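Local coordinates for chitooligosaccharide oxidase (Gibberella zeae, PDB 6Y0R), which oxidises the C1 hydroxyl of chitooligosaccharides to lactones with a bicovalently bound FAD, passing the electrons to molecular oxygen to form hydrogen peroxide, at residues 73-78 / 188-194; 84-88 / 480-484; 202-207 / 472-476. All blocks are in the same frame, centred on the assembly; numbering follows the deposited sequence.

Overall arrangement
The three contacts lie on the same side of the chain's centre and touch one another. Contact 1 sets helix 70-83 on the loop between strands 182-188 and 194-197, within the FAD-binding domain. Contacts 2 and 3 both join that domain to the berberine-like C-terminal region, through the loop after helix 466-476 and through the helix itself. Contact 2 is the buried one, with a backbone bond, an aromatic face and two waters. Contacts 1 and 3 are partly buried. The first is valines against one another and against turn carbonyls, with one serine bond. The third has a salt bridge toward solvent. Pro190 of contact 1 packs on the Phe482 ring and against Tyr476 O.

Contact 1: residues 73-78 / 188-194; sequences VSAAVE and VLPTGKV
Val77 and Ser74, one helical turn apart on helix 70-83, meet the turn that links strands 182-188 and 194-197. Val77 makes the broadest contact on the helix side. Its CB lies 4.0 Å from CG1 of Val188. From there the two branches part. Val77 CG2 packs 3.7 Å from the same Val188 CG1, and the two valines run alongside each other, pointing opposite ways. Val77 CG1 is anti to the backbone N (chi1 171°), which carries it toward the turn. It rests against two carbonyl oxygens, 3.3 Å from Leu189 O and 3.4 Å from Pro190 O.

Val188 also reaches back along the helix. Its CG2 meets CG1 of Val73 at 3.7 Å, and its CG1 touches CA of Ser74. Behind this valine cluster, Val218 and Val220 of strand 218-228 continue the apolar layer.

Ser74 provides the polar link. Its OG donates to Gly192 O at 2.8 Å. The hydroxyl lies in the carbonyl plane, with a C=O...O angle of 154°. CG2 of Val194 lies close to the same OG. One turn further on, CG of Glu78 lies 3.4 Å from Thr191 O, and its OE2 comes near CA of Gly192.

The loop is a type I turn from Leu189 to Gly192 with a G1 beta bulge at Gly192 and Lys193. Gly192 N bonds back to Leu189 O, and Leu189 N bonds to Lys193 O. Gly192 has positive phi and sits close against the helix, its CA nearest that of Ser74. Thr191 OG1 accepts from Lys193 N, an ST turn.

The chemistry is therefore divided. Val73, Val77 and Val188 pack the inner side. The serine hydroxyl gives the Gly192 carbonyl a partner and makes the one hydrogen bond between these segments.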
# COMPACT_ATOMS: atom_id res chain seq x y z
N VAL A 73 -18.67 13.12 9.18
CA VAL A 73 -17.72 13.25 8.01
C VAL A 73 -18.31 14.29 7.04
O VAL A 73 -17.55 15.21 6.62
CB VAL A 73 -17.44 11.90 7.33
CG1 VAL A 73 -16.48 12.07 6.14
CG2 VAL A 73 -16.85 10.88 8.29
N SER A 74 -19.61 14.17 6.68
CA SER A 74 -20.28 15.13 5.78
C SER A 74 -20.11 16.54 6.33
O SER A 74 -19.70 17.42 5.56
CB SER A 74 -21.73 14.84 5.55
OG SER A 74 -21.88 13.75 4.69
N ALA A 75 -20.45 16.77 7.60
CA ALA A 75 -20.35 18.12 8.22
C ALA A 75 -18.91 18.62 8.17
O ALA A 75 -18.66 19.81 7.88
CB ALA A 75 -20.89 18.10 9.64
N ALA A 76 -17.94 17.74 8.43
CA ALA A 76 -16.53 18.15 8.46
C ALA A 76 -16.11 18.58 7.05
O ALA A 76 -15.45 19.63 6.94
CB ALA A 76 -15.65 17.05 9.00
N VAL A 77 -16.46 17.81 6.04
CA VAL A 77 -16.13 18.15 4.63
C VAL A 77 -16.81 19.48 4.30
O VAL A 77 -16.14 20.36 3.75
CB VAL A 77 -16.52 17.03 3.66
CG1 VAL A 77 -16.39 17.46 2.21
CG2 VAL A 77 -15.67 15.78 3.93
N GLU A 78 -18.07 19.66 4.69
CA GLU A 78 -18.80 20.92 4.34
C GLU A 78 -18.06 22.10 4.93
O GLU A 78 -17.92 23.15 4.24
CB GLU A 78 -20.26 20.88 4.80
CG GLU A 78 -21.13 20.06 3.88
CD GLU A 78 -22.41 19.48 4.46
OE1 GLU A 78 -22.74 19.75 5.64
OE2 GLU A 78 -23.04 18.71 3.73
N VAL A 188 -18.07 10.43 0.74
CA VAL A 188 -18.47 11.82 1.07
C VAL A 188 -17.76 12.70 0.04
O VAL A 188 -16.53 12.88 0.15
CB VAL A 188 -18.17 12.23 2.51
CG1 VAL A 188 -18.50 13.71 2.74
CG2 VAL A 188 -18.93 11.32 3.50
N LEU A 189 -18.51 13.21 -0.93
CA LEU A 189 -17.92 14.09 -1.96
C LEU A 189 -17.49 15.40 -1.34
O LEU A 189 -17.84 15.78 -0.22
CB LEU A 189 -18.89 14.31 -3.13
CG LEU A 189 -19.29 13.07 -3.92
CD1 LEU A 189 -20.19 13.47 -5.06
CD2 LEU A 189 -18.08 12.31 -4.48
N PRO A 190 -16.66 16.18 -2.05
CA PRO A 190 -16.20 17.45 -1.50
C PRO A 190 -17.27 18.52 -1.18
O PRO A 190 -16.95 19.45 -0.46
CB PRO A 190 -15.23 17.94 -2.59
CG PRO A 190 -14.74 16.66 -3.20
CD PRO A 190 -15.98 15.78 -3.29
N THR A 191 -18.50 18.32 -1.66
CA THR A 191 -19.73 19.09 -1.34
C THR A 191 -20.33 18.65 -0.01
O THR A 191 -21.21 19.38 0.51
CB THR A 191 -20.80 18.85 -2.40
OG1 THR A 191 -21.11 17.46 -2.52
CG2 THR A 191 -20.41 19.38 -3.77
N GLY A 192 -19.95 17.46 0.47
CA GLY A 192 -20.54 16.85 1.69
C GLY A 192 -21.61 15.85 1.34
O GLY A 192 -22.06 15.10 2.26
N LYS A 193 -21.99 15.76 0.07
CA LYS A 193 -23.00 14.80 -0.42
C LYS A 193 -22.43 13.39 -0.31
O LYS A 193 -21.27 13.15 -0.77
CB LYS A 193 -23.44 15.11 -1.86
CG LYS A 193 -24.32 14.04 -2.49
CD LYS A 193 -25.06 14.46 -3.75
CE LYS A 193 -26.52 14.07 -3.69
NZ LYS A 193 -27.35 14.88 -4.62
N VAL A 194 -23.22 12.47 0.23
CA VAL A 194 -22.87 11.04 0.39
C VAL A 194 -23.37 10.30 -0.83
O VAL A 194 -24.59 10.33 -1.12
CB VAL A 194 -23.47 10.48 1.68
CG1 VAL A 194 -23.11 9.01 1.87
CG2 VAL A 194 -23.02 11.29 2.87

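Contact 2: residues 84-88 / 480-484; sequences GVAIS and NLFRN
Leu481 O takes the N-H of Ile87 from well out of its carbonyl plane (40°), away from the lone-pair directions. The bond is 2.9 Å from Ile87 N to Leu481 O and nearly straight at hydrogen. Arg483 N bonds weakly to the same oxygen, closing an inverse gamma turn centred on Phe482. In return, the CA-H of Phe482 points at Ile87 O.

The Phe482 ring turns one face to Ile87. Ile87 CB stands 3.8 Å above the ring plane, toward the rim, and CG2 reaches CE2 of Phe482 at 3.5 Å.

Arg483 CG is tucked between its backbone N and carbonyl carbon (chi1 69°). From there the extended chain lays the guanidinium flat over Ala86 CB, 3.8 Å from its plane. Arg483 NH2 donates to Asn480 O at 2.9 Å and to a water held by Gly84 O. These bonds keep the group flat. A second water joins Ile87 O, Arg483 O and Ser88 OG, which also bonds to His107.

Strand 87-90 is an outermost strand of its sheet. The C-terminal loop docks on this edge through one backbone bond and the gamma turn, without adding a strand. The Ser88 side chain is about 5 Å from FAD.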
# COMPACT_ATOMS: atom_id res chain seq x y z
N GLY A 84 -12.55 26.94 2.20
CA GLY A 84 -11.54 26.76 1.14
C GLY A 84 -10.26 26.15 1.68
O GLY A 84 -9.20 26.42 1.09
N VAL A 85 -10.35 25.30 2.70
CA VAL A 85 -9.14 24.62 3.27
C VAL A 85 -9.02 23.23 2.62
O VAL A 85 -10.02 22.53 2.45
CB VAL A 85 -9.10 24.54 4.80
CG1 VAL A 85 -9.41 25.90 5.43
CG2 VAL A 85 -10.01 23.47 5.35
N ALA A 86 -7.80 22.87 2.26
CA ALA A 86 -7.47 21.52 1.74
C ALA A 86 -7.87 20.51 2.81
O ALA A 86 -7.69 20.78 3.99
CB ALA A 86 -6.00 21.42 1.37
N ILE A 87 -8.38 19.38 2.35
CA ILE A 87 -8.94 18.31 3.21
C ILE A 87 -8.17 17.04 2.88
O ILE A 87 -8.08 16.72 1.70
CB ILE A 87 -10.44 18.11 2.98
CG1 ILE A 87 -11.21 19.44 3.13
CG2 ILE A 87 -10.97 17.01 3.91
CD1 ILE A 87 -12.60 19.37 2.66
N SER A 88 -7.77 16.33 3.93
CA SER A 88 -7.06 15.02 3.83
C SER A 88 -7.70 14.07 4.83
O SER A 88 -7.86 14.47 6.01
CB SER A 88 -5.61 15.19 4.11
OG SER A 88 -4.98 15.98 3.10
N ASN A 480 -10.28 21.04 -6.24
CA ASN A 480 -9.03 20.38 -5.80
C ASN A 480 -8.81 20.63 -4.30
O ASN A 480 -7.71 20.98 -3.87
CB ASN A 480 -7.84 20.78 -6.66
CG ASN A 480 -6.73 19.78 -6.52
OD1 ASN A 480 -6.97 18.66 -6.05
ND2 ASN A 480 -5.54 20.16 -6.98
N LEU A 481 -9.82 20.36 -3.47
CA LEU A 481 -9.68 20.41 -2.00
C LEU A 481 -8.96 19.15 -1.50
O LEU A 481 -8.22 19.27 -0.53
CB LEU A 481 -11.08 20.51 -1.40
CG LEU A 481 -11.84 21.79 -1.72
CD1 LEU A 481 -13.26 21.63 -1.23
CD2 LEU A 481 -11.16 22.99 -1.09
N PHE A 482 -9.13 18.02 -2.18
CA PHE A 482 -8.52 16.72 -1.76
C PHE A 482 -7.21 16.55 -2.52
O PHE A 482 -7.12 15.74 -3.45
CB PHE A 482 -9.48 15.53 -1.96
CG PHE A 482 -10.58 15.57 -0.92
CD1 PHE A 482 -11.66 16.41 -1.10
CD2 PHE A 482 -10.55 14.75 0.19
CE1 PHE A 482 -12.65 16.49 -0.14
CE2 PHE A 482 -11.54 14.84 1.16
CZ PHE A 482 -12.59 15.72 1.00
N ARG A 483 -6.23 17.30 -2.06
CA ARG A 483 -4.95 17.44 -2.79
C ARG A 483 -3.77 17.14 -1.88
O ARG A 483 -3.85 17.26 -0.63
CB ARG A 483 -4.82 18.82 -3.43
CG ARG A 483 -4.63 19.97 -2.45
CD ARG A 483 -4.44 21.26 -3.21
NE ARG A 483 -4.25 22.37 -2.29
CZ ARG A 483 -5.20 23.20 -1.86
NH1 ARG A 483 -4.86 24.21 -1.06
NH2 ARG A 483 -6.45 23.09 -2.25
N ASN A 484 -2.67 16.78 -2.51
CA ASN A 484 -1.33 16.68 -1.89
C ASN A 484 -0.33 16.93 -3.02
O ASN A 484 -0.72 17.05 -4.18
CB ASN A 484 -1.17 15.35 -1.14
CG ASN A 484 -1.09 14.15 -2.07
OD1 ASN A 484 -0.28 14.12 -3.00
ND2 ASN A 484 -1.86 13.10 -1.78
O HOH W 1 -8.17 25.19 -1.47
O HOH W 2 -5.70 15.79 0.76

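Contact 3: residues 202-207 / 472-476; sequences NSDLFW and VKAKY
This is a helix-to-helix contact between the first turn of helix 203-212, in the FAD-binding domain, and the last turn of helix 466-476, in the berberine-like region. The axes of the two short helical segments approach to 10.4 Å at a crossing angle of -119°.

Asp204 carries the polar part. Its CG sits between the backbone N and the carbonyl carbon (chi1 56°). This sets the carboxylate toward the other helix while OD1 stays close to the next backbone amide. OD1 takes two bonds from the same face of the carboxylate plane. Tyr476 OH donates at 2.8 Å to Asp204 OD1, on the syn side. Leu205 N adds the second, from well above the plane. The other oxygen forms a salt bridge, with Lys475 NZ 2.9 Å from Asp204 OD2, also on the syn side. The lysine chain is extended.

The Tyr476 ring lies between two aliphatic groups. On one face is Leu205, whose CB lies 4.1 Å from the centroid of the Tyr476 ring, a CH-pi contact. On the opposite face is CG of Lys475, 3.9 Å above the ring plane. The carboxylate stands at the ring edge, its plane turned 71° from the ring.

Val472 packs nearer the interior. Its CG1 lies 3.8 Å from Asp204 O, and its CG2 is 4.3 Å from CE3 of Trp207. Phe216 touches both Val472 and Leu205. Trp207 NE1 bonds elsewhere, to Ser392 O.

Three bonds grip the Asp204 carboxylate, two at OD1 and one at OD2. A weak fourth runs from Lys475 NZ to Tyr476 OH. The nearby lysine and the two donors to OD1 would favour a charged Asp204. The exposed Lys475 closes the polar side. Val472, Leu205 and Trp207 make up the inner side, with the Tyr476 ring between the two.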
# COMPACT_ATOMS: atom_id res chain seq x y z
N ASN A 202 -22.37 5.39 -10.72
CA ASN A 202 -21.22 6.34 -10.62
C ASN A 202 -19.94 5.55 -10.90
O ASN A 202 -18.95 5.70 -10.12
CB ASN A 202 -21.18 7.02 -9.26
CG ASN A 202 -22.44 7.83 -9.01
OD1 ASN A 202 -22.85 8.59 -9.89
ND2 ASN A 202 -23.07 7.63 -7.86
N SER A 203 -19.90 4.78 -11.99
CA SER A 203 -18.82 3.81 -12.26
C SER A 203 -17.50 4.56 -12.50
O SER A 203 -16.44 3.92 -12.34
CB SER A 203 -19.16 2.90 -13.39
OG SER A 203 -19.21 3.61 -14.61
N ASP A 204 -17.56 5.85 -12.89
CA ASP A 204 -16.33 6.68 -13.08
C ASP A 204 -15.66 6.96 -11.72
O ASP A 204 -14.43 6.83 -11.60
CB ASP A 204 -16.64 7.95 -13.88
CG ASP A 204 -17.73 8.85 -13.31
OD1 ASP A 204 -18.46 8.45 -12.38
OD2 ASP A 204 -17.84 10.00 -13.81
N LEU A 205 -16.44 7.28 -10.71
CA LEU A 205 -15.95 7.48 -9.33
C LEU A 205 -15.40 6.14 -8.83
O LEU A 205 -14.34 6.12 -8.22
CB LEU A 205 -17.06 7.95 -8.41
CG LEU A 205 -16.69 8.19 -6.95
CD1 LEU A 205 -15.62 9.27 -6.78
CD2 LEU A 205 -17.92 8.58 -6.18
N PHE A 206 -16.12 5.05 -9.08
CA PHE A 206 -15.70 3.72 -8.58
C PHE A 206 -14.38 3.30 -9.23
O PHE A 206 -13.51 2.70 -8.54
CB PHE A 206 -16.79 2.68 -8.84
CG PHE A 206 -16.51 1.37 -8.16
CD1 PHE A 206 -16.45 1.30 -6.78
CD2 PHE A 206 -16.31 0.23 -8.92
CE1 PHE A 206 -16.17 0.09 -6.17
CE2 PHE A 206 -16.05 -0.99 -8.29
CZ PHE A 206 -16.01 -1.05 -6.92
N TRP A 207 -14.22 3.58 -10.52
CA TRP A 207 -12.94 3.40 -11.25
C TRP A 207 -11.84 4.20 -10.51
O TRP A 207 -10.74 3.63 -10.33
CB TRP A 207 -13.10 3.82 -12.71
CG TRP A 207 -11.88 3.63 -13.54
CD1 TRP A 207 -11.47 2.52 -14.20
CD2 TRP A 207 -10.91 4.64 -13.83
NE1 TRP A 207 -10.32 2.76 -14.87
CE2 TRP A 207 -9.94 4.06 -14.66
CE3 TRP A 207 -10.80 5.99 -13.47
CZ2 TRP A 207 -8.84 4.77 -15.12
CZ3 TRP A 207 -9.72 6.71 -13.96
CH2 TRP A 207 -8.76 6.09 -14.75
N VAL A 472 -12.13 12.60 -14.17
CA VAL A 472 -12.90 12.22 -12.97
C VAL A 472 -12.74 13.31 -11.91
O VAL A 472 -13.70 13.66 -11.23
CB VAL A 472 -12.52 10.80 -12.50
CG1 VAL A 472 -13.31 10.40 -11.28
CG2 VAL A 472 -12.75 9.80 -13.62
N LYS A 473 -11.53 13.81 -11.74
CA LYS A 473 -11.22 14.82 -10.73
C LYS A 473 -12.01 16.10 -11.03
O LYS A 473 -12.54 16.68 -10.11
CB LYS A 473 -9.70 15.03 -10.74
CG LYS A 473 -9.18 16.03 -9.74
CD LYS A 473 -8.97 15.44 -8.37
CE LYS A 473 -8.66 16.50 -7.36
NZ LYS A 473 -8.43 15.91 -6.04
N ALA A 474 -12.05 16.53 -12.29
CA ALA A 474 -12.80 17.74 -12.69
C ALA A 474 -14.29 17.56 -12.34
O ALA A 474 -14.92 18.54 -11.95
CB ALA A 474 -12.58 17.98 -14.17
N LYS A 475 -14.82 16.34 -12.42
CA LYS A 475 -16.26 16.06 -12.14
C LYS A 475 -16.52 16.05 -10.63
O LYS A 475 -17.53 16.61 -10.19
CB LYS A 475 -16.65 14.71 -12.70
CG LYS A 475 -18.12 14.36 -12.53
CD LYS A 475 -18.52 13.15 -13.22
CE LYS A 475 -19.94 12.80 -12.85
NZ LYS A 475 -20.28 11.48 -13.39
N TYR A 476 -15.69 15.39 -9.83
CA TYR A 476 -15.99 15.16 -8.39
C TYR A 476 -15.24 16.12 -7.47
O TYR A 476 -15.76 16.40 -6.40
CB TYR A 476 -15.72 13.68 -8.05
CG TYR A 476 -16.68 12.74 -8.72
CD1 TYR A 476 -17.99 12.65 -8.26
CD2 TYR A 476 -16.35 11.97 -9.82
CE1 TYR A 476 -18.90 11.80 -8.85
CE2 TYR A 476 -17.24 11.08 -10.40
CZ TYR A 476 -18.54 11.04 -9.94
OH TYR A 476 -19.49 10.21 -10.49